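Local coordinates for glucose-6-phosphate isomerase (Thermus thermophilus, PDB 1ZZG), which probably catalyses the reversible isomerization of glucose 6-phosphate to fructose 6-phosphate, a step shared by glycolysis and gluconeogenesis, at residues 107-110 against 111-115; 178-181 against 182-186; 197-200 against 201-204. All coordinates share one frame; numbering follows the deposited sequence.

Contact 1 of 3, residues 107-110 against 111-115; sequences LRLL and RTLDP
Arg111 N donates to Leu107 O, and Leu113 N to Leu109 O at 2.9 Å with an N-H...O angle of 160°, the i to i+4 bonds of an α-helix, Leu113 being the first residue to leave helical torsions. This is the C-terminal turn of helix 103-112, which packs on the parallel sheet of the SIS (sugar isomerase) domain through Leu109 and Leu113, both touching His96. The extended side chain of Arg111 lies alongside Leu107, and Leu107 CG sits 3.7 Å from Arg111 CZ, over the centre of one guanidinium face. Leu107 CD2 reaches NH1 and NH2 as well, and Arg111 NH2 forms a salt bridge with Glu318 of the second subunit. An alanine in place of Leu107 would remove the branch over this face and would probably leave the guanidinium freer to turn away from Glu318. Leu109 CB meets Leu113 CD1 more loosely, at 4.2 Å. At the helix end a water donates to both Leu110 O and Leu113 O. Thr112, with OG1 set between its backbone N and carbonyl carbon (chi1 56°), turns the hydroxyl onto the last turn, where OG1 donates to Arg108 O at 2.8 Å from above the carbonyl plane.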
loop_
_atom_site.group_PDB
_atom_site.type_symbol
_atom_site.label_atom_id
_atom_site.label_comp_id
_atom_site.label_asym_id
_atom_site.label_seq_id
_atom_site.Cartn_x
_atom_site.Cartn_y
_atom_site.Cartn_z
ATOM N N LEU A 107 -5.935 -18.847 9.026
ATOM C CA LEU A 107 -6.063 -19.718 10.187
ATOM C C LEU A 107 -6.346 -18.863 11.427
ATOM O O LEU A 107 -7.096 -19.262 12.317
ATOM C CB LEU A 107 -4.763 -20.501 10.358
ATOM C CG LEU A 107 -4.787 -21.994 10.688
ATOM C CD1 LEU A 107 -5.861 -22.724 9.896
ATOM C CD2 LEU A 107 -3.410 -22.559 10.370
ATOM N N ARG A 108 -5.742 -17.678 11.469
ATOM C CA ARG A 108 -5.930 -16.752 12.582
ATOM C C ARG A 108 -7.398 -16.334 12.635
ATOM O O ARG A 108 -8.005 -16.302 13.709
ATOM C CB ARG A 108 -5.047 -15.516 12.391
ATOM C CG ARG A 108 -4.877 -14.647 13.628
ATOM C CD ARG A 108 -4.051 -13.408 13.283
ATOM N NE ARG A 108 -3.604 -12.670 14.462
ATOM C CZ ARG A 108 -2.614 -13.055 15.263
ATOM N NH1 ARG A 108 -1.953 -14.181 15.018
ATOM N NH2 ARG A 108 -2.283 -12.309 16.312
ATOM N N LEU A 109 -7.960 -16.015 11.471
ATOM C CA LEU A 109 -9.358 -15.617 11.379
ATOM C C LEU A 109 -10.266 -16.765 11.799
ATOM O O LEU A 109 -11.213 -16.566 12.554
ATOM C CB LEU A 109 -9.706 -15.191 9.950
ATOM C CG LEU A 109 -9.117 -13.870 9.443
ATOM C CD1 LEU A 109 -9.537 -13.649 7.994
ATOM C CD2 LEU A 109 -9.602 -12.721 10.313
ATOM N N LEU A 110 -9.976 -17.968 11.316
ATOM C CA LEU A 110 -10.793 -19.129 11.669
ATOM C C LEU A 110 -10.795 -19.379 13.176
ATOM O O LEU A 110 -11.776 -19.877 13.736
ATOM C CB LEU A 110 -10.286 -20.381 10.952
ATOM C CG LEU A 110 -10.379 -20.354 9.425
ATOM C CD1 LEU A 110 -9.814 -21.642 8.855
ATOM C CD2 LEU A 110 -11.831 -20.167 9.005
ATOM N N ARG A 111 -9.696 -19.016 13.829
ATOM C CA ARG A 111 -9.557 -19.218 15.263
ATOM C C ARG A 111 -10.000 -18.054 16.146
ATOM O O ARG A 111 -10.187 -18.235 17.348
ATOM C CB ARG A 111 -8.106 -19.581 15.584
ATOM C CG ARG A 111 -7.699 -20.937 15.046
ATOM C CD ARG A 111 -6.191 -21.128 15.038
ATOM N NE ARG A 111 -5.851 -22.475 14.588
ATOM C CZ ARG A 111 -4.632 -22.872 14.241
ATOM N NH1 ARG A 111 -3.616 -22.027 14.288
ATOM N NH2 ARG A 111 -4.435 -24.120 13.841
ATOM N N THR A 112 -10.179 -16.868 15.570
ATOM C CA THR A 112 -10.584 -15.717 16.376
ATOM C C THR A 112 -11.996 -15.184 16.111
ATOM O O THR A 112 -12.573 -14.513 16.963
ATOM C CB THR A 112 -9.583 -14.552 16.221
ATOM O OG1 THR A 112 -9.446 -14.214 14.835
ATOM C CG2 THR A 112 -8.220 -14.944 16.781
ATOM N N LEU A 113 -12.554 -15.475 14.943
ATOM C CA LEU A 113 -13.893 -15.000 14.626
ATOM C C LEU A 113 -14.976 -15.893 15.226
ATOM O O LEU A 113 -14.809 -17.106 15.320
ATOM C CB LEU A 113 -14.102 -14.933 13.106
ATOM C CG LEU A 113 -13.271 -13.966 12.254
ATOM C CD1 LEU A 113 -13.658 -14.131 10.787
ATOM C CD2 LEU A 113 -13.512 -12.535 12.705
ATOM N N ASP A 114 -16.080 -15.282 15.637
ATOM C CA ASP A 114 -17.207 -16.029 16.176
ATOM C C ASP A 114 -18.109 -16.309 14.973
ATOM O O ASP A 114 -18.691 -15.387 14.406
ATOM C CB ASP A 114 -17.980 -15.193 17.197
ATOM C CG ASP A 114 -19.148 -15.953 17.809
ATOM O OD1 ASP A 114 -19.582 -16.967 17.223
ATOM O OD2 ASP A 114 -19.641 -15.531 18.875
ATOM N N PRO A 115 -18.233 -17.583 14.567
ATOM C CA PRO A 115 -19.075 -17.945 13.420
ATOM C C PRO A 115 -20.472 -17.326 13.474
ATOM O O PRO A 115 -20.997 -16.855 12.464
ATOM C CB PRO A 115 -19.123 -19.469 13.494
ATOM C CG PRO A 115 -17.799 -19.814 14.068
ATOM C CD PRO A 115 -17.632 -18.786 15.171
HETATM O O HOH W 1 -13.458 -19.381 16.124
#

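Contact 2 of 3, residues 178-181 against 182-186; sequences FAIP and KEVGG
Val184 folds back on Pro181 across a type I β-turn, closed by a hydrogen bond from Val184 N to Pro181 O of 2.9 Å with an N-H...O angle of 156°. The amide comes from above the carbonyl plane, 57° out of it. The turn follows strand 176-179, an outermost strand of the parallel sheet within this chain, and begins the loop to helix 193-201. Along the valine side chain, CB lies 3.4 Å from Pro181 O, the same oxygen that takes the amide. The methyls then part. CG2, beside the backbone N, runs alongside the proline ring, meeting Pro181 CB at 3.5 Å, tighter than usual for two carbons, and Pro181 CG at 3.8 Å. The other methyl, CG1, anti to the backbone N (chi1 173°), faces Ile180 CG2 at a loose 4.4 Å. Ile180 CG2 comes closer to the valine carbonyl, 3.7 Å from Val184 O. The Val184 side chain is about 12 Å from that of Glu267, the probable proton donor. Lys125 NZ donates to both Lys182 O and Val184 O, while the Glu183 carboxylate is held by the amides of Gly38 and Met40. The turn thus joins an apolar cluster of Ile180, Pro181 and Val184, of which Ile180 and Val184 are buried, to main-chain oxygens gathered on one ammonium group, whose positive charge probably helps to fix the loop's path.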
loop_
_atom_site.group_PDB
_atom_site.type_symbol
_atom_site.label_atom_id
_atom_site.label_comp_id
_atom_site.label_asym_id
_atom_site.label_seq_id
_atom_site.Cartn_x
_atom_site.Cartn_y
_atom_site.Cartn_z
ATOM N N PHE A 178 -26.065 -11.488 -5.107
ATOM C CA PHE A 178 -26.162 -10.186 -5.732
ATOM C C PHE A 178 -25.445 -10.308 -7.060
ATOM O O PHE A 178 -24.566 -11.153 -7.221
ATOM C CB PHE A 178 -25.515 -9.129 -4.839
ATOM C CG PHE A 178 -26.359 -8.746 -3.657
ATOM C CD1 PHE A 178 -27.428 -7.868 -3.806
ATOM C CD2 PHE A 178 -26.088 -9.265 -2.396
ATOM C CE1 PHE A 178 -28.212 -7.506 -2.718
ATOM C CE2 PHE A 178 -26.863 -8.912 -1.297
ATOM C CZ PHE A 178 -27.927 -8.030 -1.457
ATOM N N ALA A 179 -25.814 -9.455 -8.008
ATOM C CA ALA A 179 -25.241 -9.527 -9.335
ATOM C C ALA A 179 -24.249 -8.455 -9.750
ATOM O O ALA A 179 -24.412 -7.275 -9.448
ATOM C CB ALA A 179 -26.370 -9.577 -10.363
ATOM N N ILE A 180 -23.206 -8.897 -10.440
ATOM C CA ILE A 180 -22.233 -7.988 -11.013
ATOM C C ILE A 180 -22.731 -8.005 -12.458
ATOM O O ILE A 180 -22.730 -9.056 -13.111
ATOM C CB ILE A 180 -20.800 -8.542 -10.971
ATOM C CG1 ILE A 180 -20.313 -8.620 -9.523
ATOM C CG2 ILE A 180 -19.873 -7.644 -11.797
ATOM C CD1 ILE A 180 -18.929 -9.252 -9.378
ATOM N N PRO A 181 -23.204 -6.855 -12.964
ATOM C CA PRO A 181 -23.706 -6.784 -14.339
ATOM C C PRO A 181 -22.730 -7.347 -15.367
ATOM O O PRO A 181 -21.520 -7.145 -15.278
ATOM C CB PRO A 181 -23.956 -5.291 -14.542
ATOM C CG PRO A 181 -24.275 -4.811 -13.165
ATOM C CD PRO A 181 -23.261 -5.535 -12.315
ATOM N N LYS A 182 -23.276 -8.054 -16.347
ATOM C CA LYS A 182 -22.471 -8.641 -17.408
ATOM C C LYS A 182 -21.521 -7.619 -18.038
ATOM O O LYS A 182 -20.342 -7.908 -18.258
ATOM C CB LYS A 182 -23.389 -9.218 -18.489
ATOM C CG LYS A 182 -22.646 -9.866 -19.645
ATOM C CD LYS A 182 -23.613 -10.348 -20.718
ATOM C CE LYS A 182 -22.862 -11.008 -21.863
ATOM N NZ LYS A 182 -23.772 -11.382 -22.984
ATOM N N GLU A 183 -22.035 -6.426 -18.322
ATOM C CA GLU A 183 -21.233 -5.370 -18.952
ATOM C C GLU A 183 -20.314 -4.593 -18.003
ATOM O O GLU A 183 -19.730 -3.577 -18.395
ATOM C CB GLU A 183 -22.147 -4.382 -19.686
ATOM C CG GLU A 183 -22.962 -4.980 -20.833
ATOM C CD GLU A 183 -22.103 -5.629 -21.909
ATOM O OE1 GLU A 183 -20.965 -5.164 -22.137
ATOM O OE2 GLU A 183 -22.571 -6.599 -22.545
ATOM N N VAL A 184 -20.183 -5.067 -16.768
ATOM C CA VAL A 184 -19.326 -4.414 -15.776
ATOM C C VAL A 184 -18.092 -5.258 -15.449
ATOM O O VAL A 184 -18.195 -6.303 -14.805
ATOM C CB VAL A 184 -20.097 -4.137 -14.455
ATOM C CG1 VAL A 184 -19.142 -3.609 -13.383
ATOM C CG2 VAL A 184 -21.208 -3.131 -14.705
ATOM N N GLY A 185 -16.927 -4.796 -15.890
ATOM C CA GLY A 185 -15.701 -5.523 -15.619
ATOM C C GLY A 185 -15.284 -5.412 -14.160
ATOM O O GLY A 185 -15.668 -4.477 -13.459
ATOM N N GLY A 186 -14.491 -6.373 -13.702
ATOM C CA GLY A 186 -14.036 -6.367 -12.321
ATOM C C GLY A 186 -13.460 -5.063 -11.788
ATOM O O GLY A 186 -13.927 -4.556 -10.765
#

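Contact 3 of 3, residues 197-200 against 201-204; sequences LPLA and FAGA
Leu199 and Ala204 meet where helix 193-201 ends: Leu199 CD2 lies 3.6 Å from Ala204 CB, the closest approach between side chains across these segments. Behind this apolar touch, Ala204 N donates to Leu199 O at 3.1 Å and nearly straight, the N-H...O angle being 170°. The packed side continues into the core, with Leu199 reaching Leu84, Leu206 and Leu209 and Ala204 resting on Phe88, so that the turn is wedged between helices 79-88 and 206-221. One turn earlier, Leu197 and Phe201 run side by side. With CG anti to the backbone N (chi1 -176°), Leu197 carries its CD1 methyl to the edge of the phenyl ring, in its plane and 3.9 Å from Phe201 CE2. The leucine carbonyl also lies at this edge, Leu197 O being 3.5 Å from Phe201 CD2, while the backbone bond from Phe201 N to the same oxygen is weak. The ring also meets Phe69 at an incline. The amide of Ala202 makes weak bonds to Pro198 O and Leu199 O, and backbone bonds with Glu90 and Ser91 also hold the residue; Ala202 CB stands 3.3 Å from Leu199 O but 4.5 Å from Leu199 CD2. The solvent side belongs to exposed Gly203, which has no side chain to add to the packing. Its positive phi of 71° turns the chain, and Gly203 N donates to Ala200 O at 2.8 Å from above the carbonyl plane. Together with the bond from Ala204 N to Leu199 O, this makes the glycine-centred Schellman motif that commonly terminates an α-helix.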
loop_
_atom_site.group_PDB
_atom_site.type_symbol
_atom_site.label_atom_id
_atom_site.label_comp_id
_atom_site.label_asym_id
_atom_site.label_seq_id
_atom_site.Cartn_x
_atom_site.Cartn_y
_atom_site.Cartn_z
ATOM N N LEU A 197 -22.668 -3.693 -1.149
ATOM C CA LEU A 197 -22.988 -4.625 -0.073
ATOM C C LEU A 197 -22.108 -4.389 1.164
ATOM O O LEU A 197 -22.622 -4.151 2.256
ATOM C CB LEU A 197 -22.853 -6.077 -0.552
ATOM C CG LEU A 197 -23.262 -7.114 0.504
ATOM C CD1 LEU A 197 -24.709 -6.858 0.948
ATOM C CD2 LEU A 197 -23.116 -8.518 -0.066
ATOM N N PRO A 198 -20.774 -4.466 1.015
ATOM C CA PRO A 198 -19.964 -4.225 2.216
ATOM C C PRO A 198 -20.195 -2.829 2.791
ATOM O O PRO A 198 -20.224 -2.663 4.002
ATOM C CB PRO A 198 -18.523 -4.439 1.728
ATOM C CG PRO A 198 -18.612 -4.215 0.228
ATOM C CD PRO A 198 -19.923 -4.874 -0.119
ATOM N N LEU A 199 -20.377 -1.829 1.930
ATOM C CA LEU A 199 -20.613 -0.469 2.417
ATOM C C LEU A 199 -21.899 -0.367 3.229
ATOM O O LEU A 199 -21.988 0.427 4.173
ATOM C CB LEU A 199 -20.668 0.531 1.265
ATOM C CG LEU A 199 -19.336 1.173 0.882
ATOM C CD1 LEU A 199 -19.572 2.145 -0.269
ATOM C CD2 LEU A 199 -18.732 1.902 2.088
ATOM N N ALA A 200 -22.897 -1.167 2.862
ATOM C CA ALA A 200 -24.162 -1.155 3.589
ATOM C C ALA A 200 -23.883 -1.572 5.027
ATOM O O ALA A 200 -24.287 -0.892 5.965
ATOM C CB ALA A 200 -25.162 -2.112 2.939
ATOM N N PHE A 201 -23.173 -2.688 5.191
ATOM C CA PHE A 201 -22.836 -3.190 6.517
ATOM C C PHE A 201 -21.901 -2.237 7.252
ATOM O O PHE A 201 -21.774 -2.299 8.474
ATOM C CB PHE A 201 -22.222 -4.590 6.408
ATOM C CG PHE A 201 -23.250 -5.675 6.236
ATOM C CD1 PHE A 201 -23.894 -6.221 7.349
ATOM C CD2 PHE A 201 -23.629 -6.097 4.967
ATOM C CE1 PHE A 201 -24.905 -7.174 7.193
ATOM C CE2 PHE A 201 -24.636 -7.047 4.798
ATOM C CZ PHE A 201 -25.278 -7.588 5.913
ATOM N N ALA A 202 -21.256 -1.348 6.502
ATOM C CA ALA A 202 -20.358 -0.367 7.099
ATOM C C ALA A 202 -21.174 0.856 7.527
ATOM O O ALA A 202 -20.649 1.792 8.135
ATOM C CB ALA A 202 -19.284 0.035 6.096
ATOM N N GLY A 203 -22.461 0.835 7.196
ATOM C CA GLY A 203 -23.353 1.931 7.539
ATOM C C GLY A 203 -23.128 3.220 6.765
ATOM O O GLY A 203 -23.450 4.302 7.256
ATOM N N ALA A 204 -22.576 3.112 5.561
ATOM C CA ALA A 204 -22.303 4.285 4.733
ATOM C C ALA A 204 -23.508 4.684 3.879
ATOM O O ALA A 204 -24.410 3.879 3.647
ATOM C CB ALA A 204 -21.102 4.010 3.840
#

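From the N terminus the chain meets the three contacts in series, none enclosing or crossing another. Each closes only a local turn: contact 1 ends helix 103-112 before strand 118-124, contact 2 bends the chain as it leaves strand 176-179, and contact 3 ends helix 193-201 before helix 206-221. Contacts 2 and 3 touch, Phe178 CE2 lying 3.7 Å from Leu197 CD1, which packs the strand onto the helix that follows it. Contact 1 stands apart at the subunit interface, with nearest atoms about 12 Å from contact 3 and about 17 Å from contact 2. The five-stranded parallel sheet of the SIS domain connects all three: residues of each pack on, or belong to, its strands.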